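Local coordinates for ESX-5 secretion-associated protein EspG5 (PDB 6VJ5) that serves as a specific chaperone for cognate PE/PPE proteins in mycobacteria, helping to prevent aggregation of PE/PPE dimers and being required for secretion of LipY and PE31/PPE18, at residues 284-287 against 293-296; 24-29 against 77-82; 160-165 against 244-249. One frame throughout, in Å; residues are numbered along the deposited sequence.

Contact 1: 284-287 against 293-296; sequences TVLD and EWKT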
loop_
_atom_site.group_PDB
_atom_site.type_symbol
_atom_site.label_atom_id
_atom_site.label_comp_id
_atom_site.label_asym_id
_atom_site.label_seq_id
_atom_site.Cartn_x
_atom_site.Cartn_y
_atom_site.Cartn_z
ATOM N N THR C 284 34.959 13.036 -5.043
ATOM C CA THR C 284 34.651 12.693 -6.427
ATOM C C THR C 284 33.208 12.240 -6.583
ATOM O O THR C 284 32.601 12.463 -7.638
ATOM C CB THR C 284 35.600 11.602 -6.919
ATOM O OG1 THR C 284 36.950 12.081 -6.867
ATOM C CG2 THR C 284 35.261 11.202 -8.341
ATOM N N VAL C 285 32.657 11.598 -5.556
ATOM C CA VAL C 285 31.237 11.271 -5.556
ATOM C C VAL C 285 30.412 12.549 -5.581
ATOM O O VAL C 285 29.506 12.714 -6.407
ATOM C CB VAL C 285 30.898 10.405 -4.330
ATOM C CG1 VAL C 285 29.395 10.307 -4.150
ATOM C CG2 VAL C 285 31.529 9.026 -4.464
ATOM N N LEU C 286 30.726 13.481 -4.677
ATOM C CA LEU C 286 29.923 14.690 -4.546
ATOM C C LEU C 286 30.060 15.597 -5.759
ATOM O O LEU C 286 29.116 16.319 -6.100
ATOM C CB LEU C 286 30.322 15.442 -3.277
ATOM C CG LEU C 286 30.089 14.679 -1.973
ATOM C CD1 LEU C 286 30.635 15.440 -0.776
ATOM C CD2 LEU C 286 28.602 14.385 -1.789
ATOM N N ASP C 287 31.213 15.581 -6.423
ATOM C CA ASP C 287 31.401 16.436 -7.587
ATOM C C ASP C 287 30.795 15.847 -8.852
ATOM O O ASP C 287 30.788 16.526 -9.886
ATOM C CB ASP C 287 32.891 16.717 -7.798
ATOM C CG ASP C 287 33.484 17.560 -6.680
ATOM O OD1 ASP C 287 32.710 18.262 -5.998
ATOM O OD2 ASP C 287 34.717 17.525 -6.486
ATOM N N GLU C 293 27.227 22.466 -7.286
ATOM C CA GLU C 293 27.792 22.638 -5.953
ATOM C C GLU C 293 26.909 22.053 -4.863
ATOM O O GLU C 293 25.800 22.537 -4.615
ATOM C CB GLU C 293 28.025 24.127 -5.687
ATOM C CG GLU C 293 29.122 24.734 -6.533
ATOM C CD GLU C 293 29.313 26.211 -6.266
ATOM O OE1 GLU C 293 28.593 26.762 -5.405
ATOM O OE2 GLU C 293 30.185 26.821 -6.920
ATOM N N TRP C 294 27.431 21.036 -4.180
ATOM C CA TRP C 294 26.626 20.270 -3.240
ATOM C C TRP C 294 26.482 20.971 -1.896
ATOM O O TRP C 294 25.432 20.866 -1.258
ATOM C CB TRP C 294 27.242 18.882 -3.051
ATOM C CG TRP C 294 28.647 18.909 -2.522
ATOM C CD1 TRP C 294 29.795 19.046 -3.249
ATOM C CD2 TRP C 294 29.051 18.789 -1.154
ATOM N NE1 TRP C 294 30.887 19.018 -2.419
ATOM C CE2 TRP C 294 30.459 18.861 -1.128
ATOM C CE3 TRP C 294 28.362 18.625 0.049
ATOM C CZ2 TRP C 294 31.187 18.777 0.055
ATOM C CZ3 TRP C 294 29.087 18.543 1.221
ATOM C CH2 TRP C 294 30.483 18.618 1.217
ATOM N N LYS C 295 27.517 21.681 -1.439
ATOM C CA LYS C 295 27.437 22.318 -0.128
ATOM C C LYS C 295 26.284 23.311 -0.058
ATOM O O LYS C 295 25.689 23.497 1.009
ATOM C CB LYS C 295 28.760 23.008 0.202
ATOM C CG LYS C 295 29.953 22.072 0.142
ATOM C CD LYS C 295 30.976 22.372 1.226
ATOM C CE LYS C 295 32.050 23.338 0.750
ATOM N NZ LYS C 295 33.342 23.093 1.461
ATOM N N THR C 296 25.953 23.948 -1.181
ATOM C CA THR C 296 24.866 24.919 -1.255
ATOM C C THR C 296 23.989 24.560 -2.445
ATOM O O THR C 296 24.419 24.688 -3.596
ATOM C CB THR C 296 25.407 26.343 -1.389
ATOM O OG1 THR C 296 26.370 26.390 -2.450
ATOM C CG2 THR C 296 26.055 26.794 -0.088
#
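L286 and W294 account for nearly all of the 157 Å² buried here, and the geometry is that of a CH-pi contact. Methyl CD1 of L286 stands 3.5 Å from the centroid of the six-membered ring of W294, only 14° off the ring normal, a true approach over the face. Nearer the backbone, CB of L286 lies 3.6 Å from CD1 of W294, so one aliphatic side chain spans both rings of the indole. The tryptophan reaches this place with CG between its own N and carbonyl carbon (chi1 60°). Its other face is met from within the same segment by K295 CG, 3.3 Å above the plane, which leaves the ring sandwiched between two aliphatic groups. D287 adds little: its OD1 comes to the ring edge, 4.1 Å from W294 NE1, too far for a hydrogen bond. In the fold, the pair pins the chain after helix 275-286 back onto the end of that helix. L286 and W294 share I150 of helix 147-159, while L286 also meets V85 and W294 meets L83 on strand 83-91; V285 turns instead to S238 and L242 of strand 234-247.

Contact 2: 24-29 against 77-82; sequences LDIRHV and VLAAPD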
loop_
_atom_site.group_PDB
_atom_site.type_symbol
_atom_site.label_atom_id
_atom_site.label_comp_id
_atom_site.label_asym_id
_atom_site.label_seq_id
_atom_site.Cartn_x
_atom_site.Cartn_y
_atom_site.Cartn_z
ATOM N N LEU C 24 3.525 13.374 11.036
ATOM C CA LEU C 24 4.067 14.565 10.395
ATOM C C LEU C 24 3.852 14.562 8.888
ATOM O O LEU C 24 4.478 15.369 8.184
ATOM C CB LEU C 24 5.560 14.682 10.720
ATOM C CG LEU C 24 5.924 14.634 12.208
ATOM C CD1 LEU C 24 7.325 14.066 12.383
ATOM C CD2 LEU C 24 5.829 16.013 12.839
ATOM N N ASP C 25 2.989 13.679 8.383
ATOM C CA ASP C 25 2.641 13.611 6.964
ATOM C C ASP C 25 3.890 13.574 6.089
ATOM O O ASP C 25 4.058 14.369 5.163
ATOM C CB ASP C 25 1.728 14.774 6.570
ATOM C CG ASP C 25 1.240 14.672 5.139
ATOM O OD1 ASP C 25 0.681 13.613 4.763
ATOM O OD2 ASP C 25 1.403 15.657 4.386
ATOM N N ILE C 26 4.773 12.625 6.385
ATOM C CA ILE C 26 5.969 12.373 5.589
ATOM C C ILE C 26 5.741 11.076 4.824
ATOM O O ILE C 26 5.601 10.006 5.429
ATOM C CB ILE C 26 7.227 12.300 6.464
ATOM C CG1 ILE C 26 7.442 13.641 7.172
ATOM C CG2 ILE C 26 8.442 11.945 5.620
ATOM C CD1 ILE C 26 8.154 13.540 8.504
ATOM N N ARG C 27 5.681 11.177 3.496
ATOM C CA ARG C 27 5.382 10.011 2.673
ATOM C C ARG C 27 6.560 9.048 2.643
ATOM O O ARG C 27 6.444 7.887 3.052
ATOM C CB ARG C 27 5.008 10.457 1.257
ATOM C CG ARG C 27 4.666 9.317 0.312
ATOM C CD ARG C 27 4.310 9.832 -1.078
ATOM N NE ARG C 27 3.087 10.633 -1.073
ATOM C CZ ARG C 27 2.593 11.253 -2.141
ATOM N NH1 ARG C 27 3.220 11.170 -3.306
ATOM N NH2 ARG C 27 1.473 11.958 -2.042
ATOM N N HIS C 28 7.703 9.505 2.151
ATOM C CA HIS C 28 8.887 8.672 2.045
ATOM C C HIS C 28 10.100 9.427 2.567
ATOM O O HIS C 28 10.188 10.655 2.478
ATOM C CB HIS C 28 9.132 8.199 0.584
ATOM C CG HIS C 28 9.348 9.306 -0.406
ATOM N ND1 HIS C 28 8.310 9.982 -1.015
ATOM C CD2 HIS C 28 10.487 9.818 -0.928
ATOM C CE1 HIS C 28 8.804 10.879 -1.852
ATOM N NE2 HIS C 28 10.122 10.800 -1.817
ATOM N N VAL C 29 11.019 8.669 3.160
ATOM C CA VAL C 29 12.363 9.153 3.445
ATOM C C VAL C 29 13.294 8.409 2.499
ATOM O O VAL C 29 12.840 7.785 1.532
ATOM C CB VAL C 29 12.751 8.942 4.916
ATOM C CG1 VAL C 29 11.911 9.851 5.799
ATOM C CG2 VAL C 29 12.576 7.490 5.308
ATOM N N VAL C 77 14.077 17.279 7.512
ATOM C CA VAL C 77 15.263 17.235 6.666
ATOM C C VAL C 77 15.277 15.942 5.860
ATOM O O VAL C 77 15.427 15.956 4.632
ATOM C CB VAL C 77 16.535 17.384 7.520
ATOM C CG1 VAL C 77 17.751 17.617 6.634
ATOM C CG2 VAL C 77 16.379 18.524 8.523
ATOM N N LEU C 78 15.103 14.805 6.541
ATOM C CA LEU C 78 15.016 13.524 5.848
ATOM C C LEU C 78 13.883 13.533 4.827
ATOM O O LEU C 78 13.994 12.938 3.747
ATOM C CB LEU C 78 14.812 12.394 6.861
ATOM C CG LEU C 78 15.774 12.326 8.047
ATOM C CD1 LEU C 78 15.243 11.398 9.135
ATOM C CD2 LEU C 78 17.157 11.867 7.601
ATOM N N ALA C 79 12.786 14.225 5.148
ATOM C CA ALA C 79 11.591 14.172 4.313
ATOM C C ALA C 79 11.759 14.934 3.004
ATOM O O ALA C 79 11.168 14.549 1.989
ATOM C CB ALA C 79 10.392 14.723 5.084
ATOM N N ALA C 80 12.539 16.015 2.996
ATOM C CA ALA C 80 12.709 16.839 1.796
ATOM C C ALA C 80 14.104 17.442 1.791
ATOM O O ALA C 80 14.278 18.663 1.886
ATOM C CB ALA C 80 11.640 17.928 1.728
ATOM N N PRO C 81 15.131 16.609 1.666
ATOM C CA PRO C 81 16.499 17.132 1.653
ATOM C C PRO C 81 16.879 17.683 0.291
ATOM O O PRO C 81 16.347 17.279 -0.746
ATOM C CB PRO C 81 17.345 15.902 2.004
ATOM C CG PRO C 81 16.571 14.767 1.395
ATOM C CD PRO C 81 15.096 15.139 1.539
ATOM N N ASP C 82 17.799 18.649 0.312
ATOM C CA ASP C 82 18.423 19.095 -0.927
ATOM C C ASP C 82 19.533 18.142 -1.350
ATOM O O ASP C 82 19.808 17.990 -2.545
ATOM C CB ASP C 82 18.976 20.510 -0.760
ATOM C CG ASP C 82 17.922 21.505 -0.293
ATOM O OD1 ASP C 82 16.817 21.551 -0.882
ATOM O OD2 ASP C 82 18.208 22.252 0.665
#
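The loop residues I26 to V29 run past the last turn of helix 69-79, where A79 makes the nearest backbone approach, its CA 5.2 Å from the CA of V29. The loop starts from a Schellman motif that ends helix 14-23: D25 takes a positive phi (50°) as the C-prime residue, and I26 N reaches back to Q21 O. This reversal delivers I26 to the neighbouring helix, so the contact joins the C-terminal ends of two helices that both belong to the EspG fold. A79 is the focus, with more of its surface buried than any other residue here. Its lone methyl fits against both branches of I26: CG2 of I26 is 3.4 Å from CB of A79, a tight carbon-carbon approach, and CG1 of I26 follows at 3.8 Å from the same methyl. With CG1 anti to the carbonyl carbon (chi1 -62°) and CG2 anti to the backbone N, both branches of I26 can bear on this one carbon, while M75 touches I26 from one turn earlier in helix 69-79. The backbones do not bond to each other; the carbonyl oxygens of H28 and A79 approach to 4.0 Å, which is a contact and not a bond. H28 directs its CB away from the helix, although its ring comes back nearer, and it packs on a polar side chain of another protein's chain in the assembly. After A79 the helix ends: A80 is the first residue to leave helical angles, and its N makes a weak bond to V77 O. F17 of helix 14-23 touches both V29 and L78, which also meet directly, methyl CG1 of V29 standing 4.0 Å from CB of L78.

Contact 3: 160-165 against 244-249; sequences SIHHAD and LKDGSG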
loop_
_atom_site.group_PDB
_atom_site.type_symbol
_atom_site.label_atom_id
_atom_site.label_comp_id
_atom_site.label_asym_id
_atom_site.label_seq_id
_atom_site.Cartn_x
_atom_site.Cartn_y
_atom_site.Cartn_z
ATOM N N SER C 160 34.914 0.734 12.984
ATOM C CA SER C 160 34.128 0.166 14.072
ATOM C C SER C 160 33.664 -1.254 13.781
ATOM O O SER C 160 33.227 -1.943 14.708
ATOM C CB SER C 160 32.908 1.043 14.376
ATOM O OG SER C 160 31.899 0.886 13.395
ATOM N N ILE C 161 33.745 -1.701 12.535
ATOM C CA ILE C 161 33.418 -3.064 12.158
ATOM C C ILE C 161 34.664 -3.933 12.091
ATOM O O ILE C 161 34.684 -5.042 12.619
ATOM C CB ILE C 161 32.660 -3.076 10.811
ATOM C CG1 ILE C 161 31.322 -2.349 10.940
ATOM C CG2 ILE C 161 32.453 -4.505 10.334
ATOM C CD1 ILE C 161 30.665 -2.056 9.610
ATOM N N HIS C 162 35.720 -3.429 11.456
ATOM C CA HIS C 162 36.914 -4.222 11.196
ATOM C C HIS C 162 38.057 -3.272 10.883
ATOM O O HIS C 162 37.913 -2.383 10.037
ATOM C CB HIS C 162 36.681 -5.189 10.030
ATOM C CG HIS C 162 37.917 -5.892 9.564
ATOM N ND1 HIS C 162 38.755 -5.363 8.608
ATOM C CD2 HIS C 162 38.447 -7.089 9.909
ATOM C CE1 HIS C 162 39.755 -6.199 8.389
ATOM N NE2 HIS C 162 39.591 -7.255 9.167
ATOM N N HIS C 163 39.182 -3.454 11.559
ATOM C CA HIS C 163 40.338 -2.610 11.324
ATOM C C HIS C 163 41.155 -3.165 10.166
ATOM O O HIS C 163 41.339 -4.378 10.043
ATOM C CB HIS C 163 41.221 -2.501 12.562
ATOM C CG HIS C 163 42.394 -1.596 12.364
ATOM N ND1 HIS C 163 43.641 -2.063 12.011
ATOM C CD2 HIS C 163 42.500 -0.249 12.430
ATOM C CE1 HIS C 163 44.471 -1.043 11.888
ATOM N NE2 HIS C 163 43.804 0.069 12.139
ATOM N N ALA C 164 41.649 -2.262 9.324
ATOM C CA ALA C 164 42.448 -2.653 8.172
ATOM C C ALA C 164 43.327 -1.480 7.771
ATOM O O ALA C 164 42.955 -0.319 7.947
ATOM C CB ALA C 164 41.565 -3.091 6.999
ATOM N N ASP C 165 44.486 -1.796 7.249
ATOM C CA ASP C 165 45.428 -0.798 6.777
ATOM C C ASP C 165 45.348 -0.690 5.260
ATOM O O ASP C 165 44.956 -1.646 4.587
ATOM C CB ASP C 165 46.854 -1.167 7.193
ATOM C CG ASP C 165 47.053 -1.130 8.706
ATOM O OD1 ASP C 165 46.736 -0.093 9.327
ATOM O OD2 ASP C 165 47.517 -2.143 9.274
ATOM N N LEU C 244 34.707 0.825 -0.675
ATOM C CA LEU C 244 35.843 0.388 0.120
ATOM C C LEU C 244 35.660 -1.081 0.472
ATOM O O LEU C 244 34.555 -1.507 0.823
ATOM C CB LEU C 244 35.975 1.201 1.405
ATOM C CG LEU C 244 35.974 2.721 1.269
ATOM C CD1 LEU C 244 36.283 3.331 2.634
ATOM C CD2 LEU C 244 36.967 3.188 0.240
ATOM N N LYS C 245 36.748 -1.850 0.387
ATOM C CA LYS C 245 36.709 -3.277 0.678
ATOM C C LYS C 245 37.942 -3.691 1.466
ATOM O O LYS C 245 39.053 -3.236 1.177
ATOM C CB LYS C 245 36.637 -4.106 -0.609
ATOM C CG LYS C 245 35.444 -3.794 -1.495
ATOM C CD LYS C 245 35.522 -4.568 -2.804
ATOM C CE LYS C 245 34.397 -4.184 -3.747
ATOM N NZ LYS C 245 33.061 -4.541 -3.195
ATOM N N ASP C 246 37.738 -4.583 2.438
ATOM C CA ASP C 246 38.792 -5.055 3.335
ATOM C C ASP C 246 39.149 -6.503 3.010
ATOM O O ASP C 246 38.436 -7.430 3.405
ATOM C CB ASP C 246 38.352 -4.953 4.795
ATOM C CG ASP C 246 38.366 -3.547 5.310
ATOM O OD1 ASP C 246 38.616 -2.634 4.502
ATOM O OD2 ASP C 246 38.136 -3.354 6.524
ATOM N N GLY C 247 40.276 -6.699 2.324
ATOM C CA GLY C 247 40.790 -8.016 2.030
ATOM C C GLY C 247 42.047 -8.341 2.827
ATOM O O GLY C 247 42.610 -7.502 3.529
ATOM N N SER C 248 42.472 -9.604 2.707
ATOM C CA SER C 248 43.695 -10.048 3.371
ATOM C C SER C 248 44.835 -9.068 3.139
ATOM O O SER C 248 45.619 -8.782 4.052
ATOM C CB SER C 248 44.102 -11.429 2.859
ATOM O OG SER C 248 43.091 -12.386 3.089
ATOM N N GLY C 249 44.951 -8.557 1.914
ATOM C CA GLY C 249 46.010 -7.651 1.544
ATOM C C GLY C 249 45.770 -6.200 1.864
ATOM O O GLY C 249 46.512 -5.344 1.381
#
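D246 is the residue through which segment 244-249 meets the loop 160-165, by way of H162 and A164. Leading up to it, L244 bonds through its backbone to V223, and K245 sends its NZ to a salt bridge with E222, with a weak further bond to the backbone of another protein's chain. D246 then turns its side chain toward the loop. H162 ND1 donates to OD2 of D246 at 3.0 Å, with an N-H...O angle of 152°. The bond is in line with neither plane: the donor meets OD2 on the anti side, 24° out of the carboxylate plane, and OD2 in turn lies somewhat off the plane of the ring. H162 extends its ring by holding CG anti to its backbone N (chi1 171°). A164 comes over a face of the same carboxylate, on the side from which the histidine approaches, its methyl CB 3.5 Å from D246 OD2 and 3.6 Å from D246 CG. The other oxygen, OD1, forms a salt bridge with R251, so the buried carboxylate is held at both ends; a nearby acceptor of this kind probably favours a proton on ND1 of H162. R251 belongs to the facing strand of a beta-hairpin, in which strands 234-247 and 250-256 are antiparallel and adjacent in the sheet. G247 ends the first of them. S248 and G249 make the two-residue connection, both with backbone angles close to those of a type I turn, and S248 CB points away from the loop. Past G249 the chain enters strand 250-256, where R251 pairs through its backbone with D165 and takes the side chain of A164 against its own.

How the contacts relate
From the N terminus, contact 2 closes first, bringing the loop after helix 14-23 to the end of helix 69-79. The chain then enters strand 83-91. Contact 3 closes next, joining the loop after helix 147-159 to the end of strand 234-247, on the other side of the chain's centre, about 34 Å from contact 2 between centres. Contact 1 comes last, a short closure after helix 275-286. The three follow in series, neither enclosing nor crossing one another, and none touches another. Contact 1 is nevertheless linked to both: its surroundings include strand 83-91, which follows 77-82, and helix 147-159, which leads into 160-165.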